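Local coordinates for lysozyme inhibitor LprI-like N-terminal domain-containing protein (PDB 6AR7) that is of unknown function but contains LprI-like lysozyme-inhibitor regions and may inhibit lysozyme, at residues A63-L67 with L128-D133; Y168-R172 with L183-Q187. All coordinates share one frame; numbering follows the deposited sequence.

Contact 1: residues A63-L67 with L128-D133; sequences AYQRL and LRGAAD
One carboxylate oxygen, OD1 of D133, is gripped by both terminal nitrogens of the R66 guanidinium, an end-on salt bridge in which NH1 lies 2.9 Å and NH2 3.1 Å from that OD1. It spans two nearly parallel helices of an all-helical fold, 42-70 and 107-136, whose local axes are inclined by 25° and approach to 8.5 Å. OD1 sits almost in the guanidinium plane, yet the carboxylate itself is turned 38° from it; NH1 approaches nearly along the C-O bond, while NH2 comes from the syn side, tilted out of the carboxylate plane. Neither bond is straight, as expected when two donors share one acceptor. A bend at chi3 of R66 (-66°) brings the group over A132, whose CB lies against one guanidinium face.

Beneath this exposed bridge alanines and leucines interlock. A63 CB meets L128 CB at 3.7 Å, A132 CB packs on L67 CB at 4.1 Å, and R129 lays its CG beside A63 before its extended chain runs on to salt bridges with D24 and E59. W79 of helix 73-101 borders L67 and A131. L67 crosses L128 at about a right angle, its CD1 touching both L128 CD2 at 3.8 Å and A131 CB at 3.7 Å.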
# COMPACT_ATOMS: atom_id res chain seq x y z
N ALA A 63 8.16 5.76 11.96
CA ALA A 63 7.25 4.89 12.70
C ALA A 63 7.83 3.49 12.79
O ALA A 63 7.76 2.86 13.85
CB ALA A 63 5.87 4.87 12.04
N TYR A 64 8.47 3.01 11.72
CA TYR A 64 9.14 1.72 11.78
C TYR A 64 10.23 1.72 12.85
O TYR A 64 10.42 0.72 13.56
CB TYR A 64 9.72 1.36 10.41
CG TYR A 64 10.56 0.10 10.39
CD1 TYR A 64 9.96 -1.16 10.39
CD2 TYR A 64 11.95 0.16 10.38
CE1 TYR A 64 10.74 -2.34 10.38
CE2 TYR A 64 12.74 -1.01 10.36
CZ TYR A 64 12.12 -2.25 10.36
OH TYR A 64 12.87 -3.41 10.34
N GLN A 65 10.95 2.83 13.00
CA GLN A 65 12.01 2.86 14.00
C GLN A 65 11.46 2.85 15.42
O GLN A 65 11.95 2.10 16.27
CB GLN A 65 12.92 4.06 13.77
CG GLN A 65 13.87 3.90 12.58
CD GLN A 65 14.61 2.56 12.59
OE1 GLN A 65 15.06 2.09 13.64
NE2 GLN A 65 14.77 1.96 11.41
N ARG A 66 10.42 3.65 15.70
CA ARG A 66 9.76 3.57 17.00
C ARG A 66 9.29 2.14 17.29
O ARG A 66 9.48 1.62 18.40
CB ARG A 66 8.57 4.51 17.06
CG ARG A 66 8.84 5.90 17.53
CD ARG A 66 7.57 6.41 18.16
NE ARG A 66 6.52 6.55 17.15
CZ ARG A 66 5.24 6.28 17.37
NH1 ARG A 66 4.84 5.81 18.55
NH2 ARG A 66 4.35 6.45 16.39
N LEU A 67 8.66 1.51 16.30
CA LEU A 67 8.10 0.18 16.49
C LEU A 67 9.19 -0.82 16.87
O LEU A 67 9.00 -1.63 17.78
CB LEU A 67 7.40 -0.26 15.20
CG LEU A 67 6.33 -1.35 15.29
CD1 LEU A 67 5.50 -1.34 14.04
CD2 LEU A 67 6.98 -2.70 15.46
N LEU A 128 2.03 1.41 10.51
CA LEU A 128 3.17 1.35 11.42
C LEU A 128 2.92 2.22 12.64
O LEU A 128 3.22 1.81 13.78
CB LEU A 128 4.43 1.78 10.68
CG LEU A 128 4.94 0.78 9.65
CD1 LEU A 128 5.93 1.41 8.75
CD2 LEU A 128 5.61 -0.38 10.38
N ARG A 129 2.35 3.41 12.43
CA ARG A 129 2.04 4.30 13.54
C ARG A 129 1.06 3.67 14.49
O ARG A 129 1.23 3.74 15.71
CB ARG A 129 1.46 5.61 13.02
CG ARG A 129 2.42 6.58 12.45
CD ARG A 129 1.61 7.78 11.97
NE ARG A 129 2.44 8.87 11.48
CZ ARG A 129 1.95 10.02 11.05
NH1 ARG A 129 0.64 10.21 11.07
NH2 ARG A 129 2.76 10.99 10.64
N GLY A 130 -0.01 3.07 13.95
CA GLY A 130 -1.00 2.44 14.81
C GLY A 130 -0.40 1.35 15.68
O GLY A 130 -0.70 1.25 16.87
N ALA A 131 0.47 0.52 15.10
CA ALA A 131 1.11 -0.53 15.88
C ALA A 131 2.04 0.07 16.94
O ALA A 131 1.98 -0.32 18.11
CB ALA A 131 1.88 -1.48 14.97
N ALA A 132 2.91 0.98 16.53
CA ALA A 132 3.86 1.55 17.48
C ALA A 132 3.15 2.26 18.62
O ALA A 132 3.61 2.20 19.77
CB ALA A 132 4.81 2.51 16.77
N ASP A 133 2.00 2.89 18.34
CA ASP A 133 1.24 3.53 19.41
C ASP A 133 0.64 2.49 20.34
O ASP A 133 0.61 2.67 21.56
CB ASP A 133 0.15 4.42 18.84
CG ASP A 133 0.70 5.65 18.15
OD1 ASP A 133 1.92 5.87 18.22
OD2 ASP A 133 -0.09 6.39 17.52

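Contact 2: residues Y168-R172 with L183-Q187; sequences YEKLR and LVAAQ
The Y168 ring and the L183 side chain meet obliquely, ring atom CE1 of Y168 standing 3.5 Å from CG of L183. Y168 has its CG opposite the backbone N (chi1 175°), which carries the ring across to the other helix; there CE1 also touches Q187 CB at 3.7 Å, and the hydroxyl reaches V184, with OH 3.5 Å from CG2. L183 CD1 touches both Y168 and L171, 3.7 Å from L171 CD2, while L183 CD2 also touches L171 and reaches the R172 backbone, 3.6 Å from its CA. These residues, which fall in the LprI-like N-terminal family region, join the facing sides of an antiparallel helical hairpin, helices 155-174 and 180-197 linked by a short turn. The local axes are 11.7 Å apart, so large side chains bridge the gap. Q187 lays CB and CG along the tyrosine ring, then bends so that its amide plane stands 52° from that ring and OE1 accepts a hydrogen bond from R213 NE. On the hydroxyl side, R172 folds at chi3 (90°), bringing one guanidinium face over Y168 CE2; the edge of the same group meets V184, with NH2 3.9 Å from CG2.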
# COMPACT_ATOMS: atom_id res chain seq x y z
N TYR A 168 -7.55 -9.49 -10.75
CA TYR A 168 -6.21 -9.90 -11.20
C TYR A 168 -6.29 -10.56 -12.57
O TYR A 168 -5.50 -10.25 -13.48
CB TYR A 168 -5.57 -10.84 -10.19
CG TYR A 168 -4.24 -11.42 -10.65
CD1 TYR A 168 -3.06 -10.75 -10.39
CD2 TYR A 168 -4.18 -12.61 -11.36
CE1 TYR A 168 -1.84 -11.26 -10.81
CE2 TYR A 168 -2.97 -13.13 -11.80
CZ TYR A 168 -1.80 -12.44 -11.51
OH TYR A 168 -0.58 -12.93 -11.93
N GLU A 169 -7.24 -11.46 -12.75
CA GLU A 169 -7.35 -12.17 -14.02
C GLU A 169 -7.83 -11.24 -15.14
O GLU A 169 -7.33 -11.31 -16.26
CB GLU A 169 -8.27 -13.37 -13.87
CG GLU A 169 -7.62 -14.48 -13.04
CD GLU A 169 -6.35 -15.01 -13.68
OE1 GLU A 169 -6.25 -14.98 -14.93
OE2 GLU A 169 -5.44 -15.43 -12.93
N LYS A 170 -8.80 -10.37 -14.84
CA LYS A 170 -9.23 -9.38 -15.83
C LYS A 170 -8.07 -8.48 -16.25
O LYS A 170 -7.91 -8.19 -17.44
CB LYS A 170 -10.39 -8.57 -15.27
CG LYS A 170 -10.97 -7.53 -16.22
CD LYS A 170 -12.18 -6.82 -15.60
CE LYS A 170 -12.39 -5.42 -16.18
NZ LYS A 170 -13.07 -4.48 -15.23
N LEU A 171 -7.24 -8.02 -15.29
CA LEU A 171 -6.09 -7.19 -15.63
C LEU A 171 -5.08 -7.97 -16.46
O LEU A 171 -4.60 -7.49 -17.49
CB LEU A 171 -5.42 -6.66 -14.36
CG LEU A 171 -4.06 -5.96 -14.53
CD1 LEU A 171 -4.14 -4.72 -15.42
CD2 LEU A 171 -3.51 -5.58 -13.14
N ARG A 172 -4.74 -9.18 -16.01
CA ARG A 172 -3.74 -9.97 -16.72
C ARG A 172 -4.13 -10.16 -18.18
O ARG A 172 -3.28 -10.09 -19.07
CB ARG A 172 -3.54 -11.32 -16.05
CG ARG A 172 -2.63 -12.23 -16.84
CD ARG A 172 -1.85 -13.19 -15.96
NE ARG A 172 -2.55 -14.44 -15.74
CZ ARG A 172 -2.13 -15.39 -14.90
NH1 ARG A 172 -2.83 -16.51 -14.76
NH2 ARG A 172 -1.02 -15.20 -14.19
N LEU A 183 3.16 -8.02 -13.66
CA LEU A 183 2.00 -8.22 -12.79
C LEU A 183 2.19 -9.47 -11.93
O LEU A 183 1.94 -9.44 -10.72
CB LEU A 183 0.73 -8.34 -13.63
CG LEU A 183 -0.56 -8.77 -12.91
CD1 LEU A 183 -0.95 -7.84 -11.77
CD2 LEU A 183 -1.71 -8.91 -13.91
N VAL A 184 2.63 -10.58 -12.54
CA VAL A 184 2.87 -11.81 -11.78
C VAL A 184 3.86 -11.54 -10.65
O VAL A 184 3.62 -11.91 -9.50
CB VAL A 184 3.39 -12.92 -12.72
CG1 VAL A 184 3.73 -14.16 -11.91
CG2 VAL A 184 2.35 -13.25 -13.79
N ALA A 185 4.97 -10.88 -10.97
CA ALA A 185 6.00 -10.64 -9.96
C ALA A 185 5.51 -9.70 -8.86
O ALA A 185 5.72 -9.95 -7.67
CB ALA A 185 7.26 -10.10 -10.64
N ALA A 186 4.85 -8.60 -9.24
CA ALA A 186 4.36 -7.66 -8.23
C ALA A 186 3.34 -8.31 -7.31
O ALA A 186 3.39 -8.12 -6.09
CB ALA A 186 3.76 -6.42 -8.88
N GLN A 187 2.41 -9.08 -7.89
CA GLN A 187 1.35 -9.68 -7.09
C GLN A 187 1.91 -10.73 -6.14
O GLN A 187 1.44 -10.86 -5.01
CB GLN A 187 0.31 -10.31 -8.01
CG GLN A 187 -0.86 -10.89 -7.25
CD GLN A 187 -1.65 -9.81 -6.54
OE1 GLN A 187 -1.52 -8.62 -6.83
NE2 GLN A 187 -2.49 -10.23 -5.61

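How the contacts relate
Both segments of contact 1 precede those of contact 2 along the chain. The first joins helices 42-70 and 107-136, with helix 73-101 between them in sequence; the second joins the consecutive helices 155-174 and 180-197. Their centres lie 31 Å apart on opposite sides of the chain's centre, and their nearest atoms are about 18 Å from each other. Helix 73-101 nevertheless borders both: W79 and Q80 are among its residues at contact 1, and L96 packs on L183 at contact 2. The pair illustrates how a single-chain helical protein can combine a near-parallel, sequence-distant pairing with a local antiparallel hairpin, with helix 73-101 lying against both.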